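Side-chain contacts in SnoaL-like domain-containing protein (Methylibium petroleiphilum PM1, PDB 3G16), which is of unknown function but has a cystatin-like fold of the SnoaL-like (NTF2) group, and assembles as two copies that share a continuous sheet: residues 92-95 with 100-103; 15-20 with 76-81; 117-122 with 138-143; 37-42 with 56-61. One frame throughout, in Å; residues are numbered along the deposited sequence.

The four contacts sit around one curved sheet. Interaction 1 is its hydrogen-bonded hairpin, largely buried and bordering the second subunit. Interactions 2 and 4 set helices 9-24 and 55-69 on the sheet mainly through aliphatic side chains, with an arginine at the exposed border of interaction 2 and a water bridge in interaction 4; interaction 4 is buried, interaction 2 only partly so, and they meet where Y19 touches H41 and I58. Interaction 3, also buried, folds a loop onto strand 116-124 and mixes an aromatic ring with paired charges. Backbone bonds between I120, A122 and Y42 join interactions 3 and 4. A side-chain bond from T92 OG1 to D76 OD2 connects interactions 1 and 2.

Interaction 1: residues 92-95 with 100-103; sequences THFK and KVLR
In the beta hairpin of strands 86-95 and 100-111, H93 faces L102 as an antiparallel hydrogen-bonded pair; T92 with R103 and F94 with V101 are the non-hydrogen-bonded pairs beside it. H93 N donates almost straight to L102 O at 2.7 Å, and L102 N answers to H93 O at 3.0 Å. Nearer the turn, K95 N reaches K100 O at 2.8 Å, but the return bond from K100 N to K95 O is weak at 3.3 Å. T92, F94, V101 and R103 share one face. R103, extended from CG to NE, runs alongside T92 and gives NH1 to T92 OG1 (2.8 Å), the hydroxyl lying 25° out of the guanidinium plane. That OG1 also bonds D76, so a small hydroxyl connects base and acid. The methyl of threonine turns the other way, CG2 anti to the backbone N: it meets V101 CG1 at 3.7 Å and covers the rim of one face of the F94 ring. V101 CG2 touches F94 CD1 obliquely at 3.8 Å, the two side chains abreast. On the opposite face K95 CG lies over the H93 imidazole, whose NE2 bonds S71. Strand 71-81 flanks the hairpin through T74 and Y72, while V101 and L102 pair in parallel with a strand of the second subunit, whose E136 and Q128 receive R103 and K95.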
loop_
_atom_site.group_PDB
_atom_site.type_symbol
_atom_site.label_atom_id
_atom_site.label_comp_id
_atom_site.label_asym_id
_atom_site.label_seq_id
_atom_site.Cartn_x
_atom_site.Cartn_y
_atom_site.Cartn_z
ATOM N N THR A 92 -2.981 1.250 10.738
ATOM C CA THR A 92 -3.989 2.194 11.179
ATOM C C THR A 92 -3.273 3.252 11.991
ATOM O O THR A 92 -2.450 2.934 12.860
ATOM C CB THR A 92 -5.098 1.556 12.020
ATOM O OG1 THR A 92 -5.753 0.552 11.220
ATOM C CG2 THR A 92 -6.149 2.593 12.484
ATOM N N HIS A 93 -3.584 4.502 11.686
ATOM C CA HIS A 93 -3.130 5.666 12.422
ATOM C C HIS A 93 -4.369 6.198 13.169
ATOM O O HIS A 93 -5.281 6.791 12.569
ATOM C CB HIS A 93 -2.543 6.696 11.446
ATOM C CG HIS A 93 -2.066 7.960 12.103
ATOM N ND1 HIS A 93 -1.418 8.953 11.396
ATOM C CD2 HIS A 93 -2.073 8.354 13.399
ATOM C CE1 HIS A 93 -1.128 9.944 12.234
ATOM N NE2 HIS A 93 -1.504 9.601 13.457
ATOM N N PHE A 94 -4.430 5.955 14.470
ATOM C CA PHE A 94 -5.492 6.449 15.313
ATOM C C PHE A 94 -5.077 7.829 15.786
ATOM O O PHE A 94 -4.112 7.968 16.514
ATOM C CB PHE A 94 -5.716 5.550 16.534
ATOM C CG PHE A 94 -6.348 4.225 16.210
ATOM C CD1 PHE A 94 -7.692 4.151 15.987
ATOM C CD2 PHE A 94 -5.585 3.069 16.124
ATOM C CE1 PHE A 94 -8.297 2.923 15.669
ATOM C CE2 PHE A 94 -6.177 1.839 15.810
ATOM C CZ PHE A 94 -7.538 1.809 15.566
ATOM N N LYS A 95 -5.795 8.855 15.343
ATOM C CA LYS A 95 -5.534 10.239 15.782
ATOM C C LYS A 95 -6.433 10.410 16.995
ATOM O O LYS A 95 -7.481 11.050 16.953
ATOM C CB LYS A 95 -5.861 11.217 14.660
ATOM C CG LYS A 95 -4.955 11.036 13.486
ATOM C CD LYS A 95 -5.464 11.837 12.345
ATOM C CE LYS A 95 -4.650 11.709 11.168
ATOM N NZ LYS A 95 -5.325 12.635 10.203
ATOM N N LYS A 100 -10.299 10.546 15.280
ATOM C CA LYS A 100 -10.245 10.222 13.853
ATOM C C LYS A 100 -9.384 9.003 13.645
ATOM O O LYS A 100 -8.493 8.675 14.462
ATOM C CB LYS A 100 -9.680 11.369 13.024
ATOM C CG LYS A 100 -10.598 12.569 13.117
ATOM C CD LYS A 100 -10.121 13.767 12.388
ATOM C CE LYS A 100 -10.415 13.672 10.942
ATOM N NZ LYS A 100 -10.561 15.064 10.397
ATOM N N VAL A 101 -9.719 8.277 12.598
ATOM C CA VAL A 101 -9.029 7.060 12.219
ATOM C C VAL A 101 -8.624 7.162 10.755
ATOM O O VAL A 101 -9.440 7.560 9.902
ATOM C CB VAL A 101 -9.916 5.821 12.379
ATOM C CG1 VAL A 101 -9.186 4.562 11.975
ATOM C CG2 VAL A 101 -10.423 5.709 13.831
ATOM N N LEU A 102 -7.359 6.904 10.467
ATOM C CA LEU A 102 -6.855 6.875 9.090
ATOM C C LEU A 102 -6.181 5.524 8.894
ATOM O O LEU A 102 -5.281 5.187 9.645
ATOM C CB LEU A 102 -5.846 7.982 8.837
ATOM C CG LEU A 102 -5.076 7.993 7.499
ATOM C CD1 LEU A 102 -6.059 8.087 6.297
ATOM C CD2 LEU A 102 -4.030 9.115 7.486
ATOM N N ARG A 103 -6.637 4.727 7.930
ATOM C CA ARG A 103 -5.988 3.470 7.599
ATOM C C ARG A 103 -5.268 3.608 6.263
ATOM O O ARG A 103 -5.585 4.445 5.440
ATOM C CB ARG A 103 -7.001 2.359 7.559
ATOM C CG ARG A 103 -7.768 2.264 8.881
ATOM C CD ARG A 103 -8.442 0.953 8.989
ATOM N NE ARG A 103 -9.542 0.857 9.971
ATOM C CZ ARG A 103 -9.502 0.214 11.134
ATOM N NH1 ARG A 103 -8.401 -0.341 11.589
ATOM N NH2 ARG A 103 -10.608 0.096 11.845
#

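Interaction 2: residues 15-20 with 76-81; sequences VIRTYY and DALVID
Helix 9-24 lies against strand 71-81 with the CA atoms of I16 and L78 9.3 Å apart, a gap spanned by side chains and not by any hydrogen bond between the two segments. L78 does the work with both of its branches. With CG anti to the backbone N (chi1 179°) and chi2 at 52°, its CD1 and CD2 are directed at I16 and R17 respectively. CD1 meets I16 CD1 at 3.9 Å, the two side chains running past one another head to tail. The unbranched end of I16 makes this touch, and the side chain also rests on I75, A87 and I89. This is the helix-on-sheet packing of the cystatin-like fold, in which helix 9-24 covers one side of the curved sheet; I80, farther along the strand, touches R9, M12 and E13 of the same helix. The other methyl, L78 CD2, lies over one face of the R17 guanidinium, 4.0 Å from NH2. Leucine suits this border, since its methyls can pack against an aliphatic tip and a flat cation alike. R17, exposed and deposited in two conformers, reaches there with an extended chain, and its NE makes a salt bridge to E13. Before L78, D76 and A77 form a classic beta bulge opposite E90.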
loop_
_atom_site.group_PDB
_atom_site.type_symbol
_atom_site.label_atom_id
_atom_site.label_comp_id
_atom_site.label_asym_id
_atom_site.label_seq_id
_atom_site.Cartn_x
_atom_site.Cartn_y
_atom_site.Cartn_z
ATOM N N VAL A 15 12.938 -5.163 12.806
ATOM C CA VAL A 15 13.121 -3.731 12.618
ATOM C C VAL A 15 11.790 -2.990 12.471
ATOM O O VAL A 15 11.575 -1.926 13.075
ATOM C CB VAL A 15 13.995 -3.484 11.379
ATOM C CG1 VAL A 15 14.083 -1.997 11.011
ATOM C CG2 VAL A 15 15.413 -4.042 11.611
ATOM N N ILE A 16 10.860 -3.557 11.710
ATOM C CA ILE A 16 9.561 -2.924 11.520
ATOM C C ILE A 16 8.799 -2.799 12.837
ATOM O O ILE A 16 8.259 -1.730 13.166
ATOM C CB ILE A 16 8.767 -3.695 10.468
ATOM C CG1 ILE A 16 9.306 -3.352 9.077
ATOM C CG2 ILE A 16 7.240 -3.383 10.603
ATOM C CD1 ILE A 16 8.813 -4.307 7.940
ATOM N N ARG A 17 8.803 -3.851 13.631
ATOM C CA ARG A 17 8.052 -3.768 14.861
ATOM C C ARG A 17 8.735 -2.790 15.873
ATOM O O ARG A 17 8.053 -2.102 16.663
ATOM C CB ARG A 17 7.870 -5.148 15.488
ATOM C CG ARG A 17 6.980 -6.067 14.630
ATOM C CD ARG A 17 6.519 -7.311 15.425
ATOM N NE ARG A 17 5.713 -8.195 14.595
ATOM C CZ ARG A 17 4.414 -8.053 14.314
ATOM N NH1 ARG A 17 3.669 -7.041 14.798
ATOM N NH2 ARG A 17 3.840 -8.963 13.535
ATOM N N THR A 18 10.074 -2.766 15.873
ATOM C CA THR A 18 10.782 -1.831 16.719
ATOM C C THR A 18 10.403 -0.381 16.320
ATOM O O THR A 18 10.226 0.501 17.128
ATOM C CB THR A 18 12.297 -2.003 16.631
ATOM O OG1 THR A 18 12.622 -3.332 17.069
ATOM C CG2 THR A 18 13.027 -0.981 17.523
ATOM N N TYR A 19 10.317 -0.141 15.012
ATOM C CA TYR A 19 9.974 1.156 14.467
ATOM C C TYR A 19 8.592 1.597 14.980
ATOM O O TYR A 19 8.431 2.685 15.483
ATOM C CB TYR A 19 10.042 1.131 12.920
ATOM C CG TYR A 19 9.377 2.284 12.226
ATOM C CD1 TYR A 19 9.694 3.615 12.518
ATOM C CD2 TYR A 19 8.504 2.038 11.219
ATOM C CE1 TYR A 19 9.063 4.654 11.855
ATOM C CE2 TYR A 19 7.868 3.074 10.539
ATOM C CZ TYR A 19 8.150 4.384 10.877
ATOM O OH TYR A 19 7.521 5.398 10.148
ATOM N N TYR A 20 7.600 0.727 14.774
ATOM C CA TYR A 20 6.229 1.035 15.231
ATOM C C TYR A 20 6.163 1.218 16.740
ATOM O O TYR A 20 5.468 2.078 17.223
ATOM C CB TYR A 20 5.221 0.001 14.701
ATOM C CG TYR A 20 4.700 0.306 13.310
ATOM C CD1 TYR A 20 5.510 0.206 12.229
ATOM C CD2 TYR A 20 3.395 0.691 13.122
ATOM C CE1 TYR A 20 5.060 0.535 10.920
ATOM C CE2 TYR A 20 2.875 0.967 11.848
ATOM C CZ TYR A 20 3.747 0.911 10.756
ATOM O OH TYR A 20 3.219 1.221 9.486
ATOM N N ASP A 76 -1.579 -3.946 10.995
ATOM C CA ASP A 76 -2.728 -4.795 10.731
ATOM C C ASP A 76 -2.426 -5.974 9.816
ATOM O O ASP A 76 -3.086 -7.016 9.884
ATOM C CB ASP A 76 -3.848 -3.949 10.144
ATOM C CG ASP A 76 -4.204 -2.766 11.024
ATOM O OD1 ASP A 76 -4.055 -2.858 12.269
ATOM O OD2 ASP A 76 -4.657 -1.762 10.483
ATOM N N ALA A 77 -1.473 -5.807 8.914
ATOM C CA ALA A 77 -1.002 -6.900 8.057
ATOM C C ALA A 77 0.434 -6.612 7.753
ATOM O O ALA A 77 0.835 -5.451 7.645
ATOM C CB ALA A 77 -1.843 -7.038 6.748
ATOM N N LEU A 78 1.236 -7.644 7.599
ATOM C CA LEU A 78 2.661 -7.492 7.370
ATOM C C LEU A 78 3.094 -8.502 6.315
ATOM O O LEU A 78 2.941 -9.711 6.526
ATOM C CB LEU A 78 3.413 -7.678 8.696
ATOM C CG LEU A 78 4.908 -7.584 8.658
ATOM C CD1 LEU A 78 5.413 -6.287 7.952
ATOM C CD2 LEU A 78 5.396 -7.706 10.121
ATOM N N VAL A 79 3.594 -8.035 5.183
ATOM C CA VAL A 79 3.989 -8.857 4.053
ATOM C C VAL A 79 5.488 -8.677 3.891
ATOM O O VAL A 79 5.951 -7.560 3.741
ATOM C CB VAL A 79 3.301 -8.353 2.767
ATOM C CG1 VAL A 79 3.648 -9.198 1.561
ATOM C CG2 VAL A 79 1.757 -8.325 2.957
ATOM N N ILE A 80 6.254 -9.749 4.023
ATOM C CA ILE A 80 7.708 -9.670 3.988
ATOM C C ILE A 80 8.287 -10.522 2.873
ATOM O O ILE A 80 7.980 -11.712 2.754
ATOM C CB ILE A 80 8.346 -10.040 5.353
ATOM C CG1 ILE A 80 7.829 -9.114 6.450
ATOM C CG2 ILE A 80 9.901 -10.002 5.218
ATOM C CD1 ILE A 80 8.157 -9.628 7.837
ATOM N N ASP A 81 9.115 -9.886 2.052
ATOM C CA ASP A 81 9.699 -10.525 0.854
ATOM C C ASP A 81 11.234 -10.606 0.996
ATOM O O ASP A 81 11.962 -9.629 0.743
ATOM C CB ASP A 81 9.282 -9.745 -0.394
ATOM C CG ASP A 81 9.629 -10.437 -1.694
ATOM O OD1 ASP A 81 10.541 -11.279 -1.737
ATOM O OD2 ASP A 81 8.978 -10.116 -2.695
#

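Interaction 3: residues 117-122 with 138-143; sequences IREIRA and GDFDYA
F140 swings its CG anti to the backbone N (chi1 -173°), which carries the phenyl ring to strand 116-124; R121 has CG anti to the carbonyl carbon (chi1 -59°) and an extended chi2, which put CD against that ring, and the bend at chi3 then turns the guanidinium so that NH1 comes to E119. R121 CD lies 3.6 Å from F140 CE1 and 4.0 Å from CZ, an oblique approach. E119 and R121 leave the strand on the same face of the sheet, the one on which the loop after strand 134-135 packs; R118 and E119 form a classic beta bulge opposite E109. E119 keeps an extended chain, and its OE2 comes to the ring edge, 3.7 Å from F140 CE1, with carboxylate and ring planes 88° apart. R121 NH1 donates a hydrogen bond to E119 OE2 at 2.8 Å, part of a salt bridge, on the anti side of the carboxylate. On the loop itself, F140 CD2 stands 3.4 Å above the centre of the Y142 ring, and T-shaped contacts with Y42 and Y147 enclose the phenylalanine further. E119 OE2 also meets R145, and R121 binds E109 through NH1 and E90 of the second subunit through NE. A ring suits this place: its slightly positive C-H rim is compatible with a carboxylate oxygen at its edge, and the buried charges are probably balanced by the paired acids and bases, E90 of the second subunit included.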
loop_
_atom_site.group_PDB
_atom_site.type_symbol
_atom_site.label_atom_id
_atom_site.label_comp_id
_atom_site.label_asym_id
_atom_site.label_seq_id
_atom_site.Cartn_x
_atom_site.Cartn_y
_atom_site.Cartn_z
ATOM N N ILE A 117 15.837 0.171 7.468
ATOM C CA ILE A 117 14.902 0.713 6.483
ATOM C C ILE A 117 15.540 1.881 5.757
ATOM O O ILE A 117 16.101 2.780 6.399
ATOM C CB ILE A 117 13.610 1.153 7.164
ATOM C CG1 ILE A 117 12.898 -0.059 7.787
ATOM C CG2 ILE A 117 12.696 1.816 6.146
ATOM C CD1 ILE A 117 11.767 0.297 8.749
ATOM N N ARG A 118 15.419 1.894 4.438
ATOM C CA ARG A 118 15.940 3.019 3.628
ATOM C C ARG A 118 14.848 3.896 3.048
ATOM O O ARG A 118 15.108 5.029 2.718
ATOM C CB ARG A 118 16.888 2.528 2.516
ATOM C CG ARG A 118 16.226 1.844 1.398
ATOM C CD ARG A 118 17.238 1.430 0.343
ATOM N NE ARG A 118 16.592 0.883 -0.820
ATOM C CZ ARG A 118 17.236 0.240 -1.770
ATOM N NH1 ARG A 118 18.555 0.037 -1.689
ATOM N NH2 ARG A 118 16.570 -0.216 -2.807
ATOM N N GLU A 119 13.638 3.385 2.932
ATOM C CA GLU A 119 12.556 4.160 2.334
ATOM C C GLU A 119 11.222 3.581 2.715
ATOM O O GLU A 119 11.074 2.363 2.790
ATOM C CB GLU A 119 12.691 4.112 0.813
ATOM C CG GLU A 119 11.700 4.977 0.057
ATOM C CD GLU A 119 11.999 5.027 -1.420
ATOM O OE1 GLU A 119 13.036 5.637 -1.791
ATOM O OE2 GLU A 119 11.254 4.426 -2.203
ATOM N N ILE A 120 10.238 4.469 2.902
ATOM C CA ILE A 120 8.837 4.073 3.141
ATOM C C ILE A 120 7.971 4.913 2.207
ATOM O O ILE A 120 8.203 6.135 2.088
ATOM C CB ILE A 120 8.379 4.235 4.606
ATOM C CG1 ILE A 120 9.308 3.456 5.546
ATOM C CG2 ILE A 120 6.907 3.827 4.742
ATOM C CD1 ILE A 120 8.969 3.619 7.017
ATOM N N ARG A 121 7.038 4.282 1.507
ATOM C CA ARG A 121 6.089 4.971 0.604
ATOM C C ARG A 121 4.702 4.622 1.108
ATOM O O ARG A 121 4.306 3.463 1.018
ATOM C CB ARG A 121 6.308 4.519 -0.829
ATOM C CG ARG A 121 7.716 4.787 -1.352
ATOM C CD ARG A 121 7.844 4.544 -2.838
ATOM N NE ARG A 121 7.522 3.202 -3.283
ATOM C CZ ARG A 121 8.354 2.165 -3.196
ATOM N NH1 ARG A 121 9.554 2.277 -2.655
ATOM N NH2 ARG A 121 7.985 0.991 -3.681
ATOM N N ALA A 122 3.959 5.635 1.593
ATOM C CA ALA A 122 2.647 5.381 2.199
ATOM C C ALA A 122 1.476 5.863 1.354
ATOM O O ALA A 122 1.545 6.892 0.671
ATOM C CB ALA A 122 2.550 6.050 3.573
ATOM N N GLY A 138 4.166 12.711 -2.967
ATOM C CA GLY A 138 4.862 13.985 -2.960
ATOM C C GLY A 138 6.372 13.816 -2.914
ATOM O O GLY A 138 6.920 13.022 -2.147
ATOM N N ASP A 139 7.054 14.588 -3.742
ATOM C CA ASP A 139 8.515 14.618 -3.794
ATOM C C ASP A 139 9.213 13.365 -4.336
ATOM O O ASP A 139 10.453 13.293 -4.317
ATOM C CB ASP A 139 9.137 15.010 -2.440
ATOM C CG ASP A 139 8.769 16.417 -2.008
ATOM O OD1 ASP A 139 9.141 17.378 -2.682
ATOM O OD2 ASP A 139 8.115 16.543 -0.953
ATOM N N PHE A 140 8.441 12.385 -4.762
ATOM C CA PHE A 140 9.040 11.124 -5.238
ATOM C C PHE A 140 9.480 11.286 -6.693
ATOM O O PHE A 140 8.687 11.768 -7.537
ATOM C CB PHE A 140 8.054 9.988 -5.063
ATOM C CG PHE A 140 8.632 8.655 -5.366
ATOM C CD1 PHE A 140 9.345 7.991 -4.394
ATOM C CD2 PHE A 140 8.514 8.087 -6.612
ATOM C CE1 PHE A 140 9.927 6.794 -4.656
ATOM C CE2 PHE A 140 9.083 6.869 -6.875
ATOM C CZ PHE A 140 9.826 6.222 -5.879
ATOM N N ASP A 141 10.730 10.926 -6.984
ATOM C CA ASP A 141 11.276 11.107 -8.325
ATOM C C ASP A 141 10.865 9.954 -9.228
ATOM O O ASP A 141 11.646 9.069 -9.557
ATOM C CB ASP A 141 12.794 11.200 -8.200
ATOM C CG ASP A 141 13.490 11.393 -9.526
ATOM O OD1 ASP A 141 12.813 11.796 -10.499
ATOM O OD2 ASP A 141 14.708 11.030 -9.544
ATOM N N TYR A 142 9.604 9.961 -9.627
ATOM C CA TYR A 142 9.120 8.883 -10.480
ATOM C C TYR A 142 9.957 8.667 -11.743
ATOM O O TYR A 142 10.273 7.557 -12.081
ATOM C CB TYR A 142 7.649 9.123 -10.863
ATOM C CG TYR A 142 6.686 8.874 -9.719
ATOM C CD1 TYR A 142 6.359 7.576 -9.370
ATOM C CD2 TYR A 142 6.166 9.901 -8.933
ATOM C CE1 TYR A 142 5.522 7.295 -8.296
ATOM C CE2 TYR A 142 5.319 9.613 -7.861
ATOM C CZ TYR A 142 5.021 8.310 -7.547
ATOM O OH TYR A 142 4.176 8.041 -6.496
ATOM N N ALA A 143 10.248 9.766 -12.435
ATOM C CA ALA A 143 11.006 9.665 -13.670
ATOM C C ALA A 143 12.397 9.045 -13.442
ATOM O O ALA A 143 12.781 8.073 -14.090
ATOM C CB ALA A 143 11.118 11.041 -14.314
#

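Interaction 4: residues 37-42 with 56-61; sequences PEAVHY and AQIAHR
I58 of helix 55-69 packs on A39 and H41 of strand 39-42, part of the helix-against-curved-sheet arrangement of the cystatin-like fold; the segment axes come within 8.6 Å at 48°. The apolar contacts all pass through this isoleucine. Its CG1 branch touches H41 CB at 4.0 Å, and its end, CD1, lies 4.3 Å from A39 CB and 3.9 Å from A39 O. Alanine, with its short side chain, lets the methyl come down to the strand backbone. The other branch, CG2, anti to the backbone N, approaches the H41 imidazole at its edge, near the ring plane. One branch thus reaches the strand backbone and the other the ring edge, and F52 of the adjoining strand extends this packing. Outside the two segments, H41 stacks with F43. Among polar interactions, H41 holds its ring with a bond to the next residue: ND1 donates to Y42 O at 3.1 Å, with the oxygen in the imidazole plane but the donor 52° out of the carbonyl plane. No direct hydrogen bond crosses between the segments; the polar link is a water near the start of the helix, which donates to P37 O at 2.8 Å and accepts from A56 N at 3.0 Å.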
loop_
_atom_site.group_PDB
_atom_site.type_symbol
_atom_site.label_atom_id
_atom_site.label_comp_id
_atom_site.label_asym_id
_atom_site.label_seq_id
_atom_site.Cartn_x
_atom_site.Cartn_y
_atom_site.Cartn_z
ATOM N N PRO A 37 20.541 6.638 8.035
ATOM C CA PRO A 37 20.351 8.076 8.340
ATOM C C PRO A 37 19.639 8.875 7.276
ATOM O O PRO A 37 18.861 9.794 7.615
ATOM C CB PRO A 37 21.781 8.577 8.569
ATOM C CG PRO A 37 22.569 7.351 8.894
ATOM C CD PRO A 37 21.926 6.177 8.245
ATOM N N GLU A 38 19.878 8.549 6.026
ATOM C CA GLU A 38 19.309 9.275 4.915
ATOM C C GLU A 38 17.937 8.770 4.460
ATOM O O GLU A 38 17.449 9.201 3.399
ATOM C CB GLU A 38 20.309 9.247 3.741
ATOM C CG GLU A 38 20.513 7.896 3.010
ATOM C CD GLU A 38 21.479 6.857 3.666
ATOM O OE1 GLU A 38 21.917 7.011 4.809
ATOM O OE2 GLU A 38 21.794 5.860 2.960
ATOM N N ALA A 39 17.316 7.874 5.222
ATOM C CA ALA A 39 16.036 7.335 4.811
ATOM C C ALA A 39 15.010 8.441 4.564
ATOM O O ALA A 39 15.002 9.463 5.252
ATOM C CB ALA A 39 15.481 6.406 5.903
ATOM N N VAL A 40 14.147 8.192 3.589
ATOM C CA VAL A 40 13.068 9.134 3.237
ATOM C C VAL A 40 11.721 8.415 3.376
ATOM O O VAL A 40 11.553 7.255 2.974
ATOM C CB VAL A 40 13.227 9.708 1.834
ATOM C CG1 VAL A 40 12.116 10.744 1.537
ATOM C CG2 VAL A 40 14.597 10.384 1.662
ATOM N N HIS A 41 10.748 9.110 3.951
ATOM C CA HIS A 41 9.346 8.646 4.015
ATOM C C HIS A 41 8.530 9.524 3.068
ATOM O O HIS A 41 8.597 10.775 3.128
ATOM C CB HIS A 41 8.783 8.826 5.409
ATOM C CG HIS A 41 7.612 7.946 5.748
ATOM N ND1 HIS A 41 6.496 7.766 4.937
ATOM C CD2 HIS A 41 7.361 7.257 6.876
ATOM C CE1 HIS A 41 5.631 6.975 5.569
ATOM N NE2 HIS A 41 6.133 6.644 6.753
ATOM N N TYR A 42 7.802 8.891 2.154
ATOM C CA TYR A 42 6.924 9.570 1.206
ATOM C C TYR A 42 5.489 9.322 1.605
ATOM O O TYR A 42 5.135 8.273 2.188
ATOM C CB TYR A 42 7.176 9.041 -0.196
ATOM C CG TYR A 42 8.574 9.269 -0.702
ATOM C CD1 TYR A 42 8.902 10.435 -1.316
ATOM C CD2 TYR A 42 9.581 8.327 -0.550
ATOM C CE1 TYR A 42 10.185 10.687 -1.772
ATOM C CE2 TYR A 42 10.870 8.559 -1.008
ATOM C CZ TYR A 42 11.171 9.737 -1.625
ATOM O OH TYR A 42 12.461 9.981 -2.107
ATOM N N ALA A 56 16.139 11.243 11.253
ATOM C CA ALA A 56 15.891 12.136 12.393
ATOM C C ALA A 56 14.602 12.920 12.200
ATOM O O ALA A 56 13.913 13.258 13.154
ATOM C CB ALA A 56 17.091 13.108 12.592
ATOM N N GLN A 57 14.312 13.259 10.962
ATOM C CA GLN A 57 13.113 14.019 10.626
ATOM C C GLN A 57 11.859 13.160 10.736
ATOM O O GLN A 57 10.813 13.607 11.234
ATOM C CB GLN A 57 13.232 14.619 9.235
ATOM C CG GLN A 57 14.158 15.840 9.177
ATOM C CD GLN A 57 15.566 15.573 9.705
ATOM O OE1 GLN A 57 16.390 14.888 9.019
ATOM N NE2 GLN A 57 15.863 16.069 10.914
ATOM N N ILE A 58 11.924 11.921 10.247
ATOM C CA ILE A 58 10.808 11.005 10.406
ATOM C C ILE A 58 10.511 10.887 11.891
ATOM O O ILE A 58 9.360 11.030 12.314
ATOM C CB ILE A 58 11.204 9.624 9.800
ATOM C CG1 ILE A 58 11.401 9.708 8.273
ATOM C CG2 ILE A 58 10.146 8.582 10.150
ATOM C CD1 ILE A 58 12.074 8.454 7.653
ATOM N N ALA A 59 11.539 10.645 12.713
ATOM C CA ALA A 59 11.354 10.427 14.130
ATOM C C ALA A 59 10.775 11.654 14.836
ATOM O O ALA A 59 9.864 11.547 15.659
ATOM C CB ALA A 59 12.709 9.988 14.777
ATOM N N HIS A 60 11.309 12.834 14.501
ATOM C CA HIS A 60 10.846 14.058 15.145
ATOM C C HIS A 60 9.376 14.308 14.830
ATOM O O HIS A 60 8.592 14.710 15.717
ATOM C CB HIS A 60 11.709 15.245 14.689
ATOM C CG HIS A 60 11.377 16.514 15.403
ATOM N ND1 HIS A 60 11.400 16.567 16.780
ATOM C CD2 HIS A 60 11.109 17.772 14.974
ATOM C CE1 HIS A 60 11.143 17.804 17.171
ATOM N NE2 HIS A 60 10.925 18.542 16.104
ATOM N N ARG A 61 8.996 14.091 13.570
ATOM C CA ARG A 61 7.640 14.394 13.152
ATOM C C ARG A 61 6.638 13.415 13.761
ATOM O O ARG A 61 5.570 13.825 14.200
ATOM C CB ARG A 61 7.588 14.521 11.625
ATOM C CG ARG A 61 8.380 15.801 11.167
ATOM C CD ARG A 61 8.691 15.882 9.726
ATOM N NE ARG A 61 9.757 16.849 9.505
ATOM C CZ ARG A 61 10.258 17.142 8.300
ATOM N NH1 ARG A 61 9.687 16.693 7.188
ATOM N NH2 ARG A 61 11.292 17.967 8.198
HETATM O O HOH W 1 18.823 11.335 9.989
#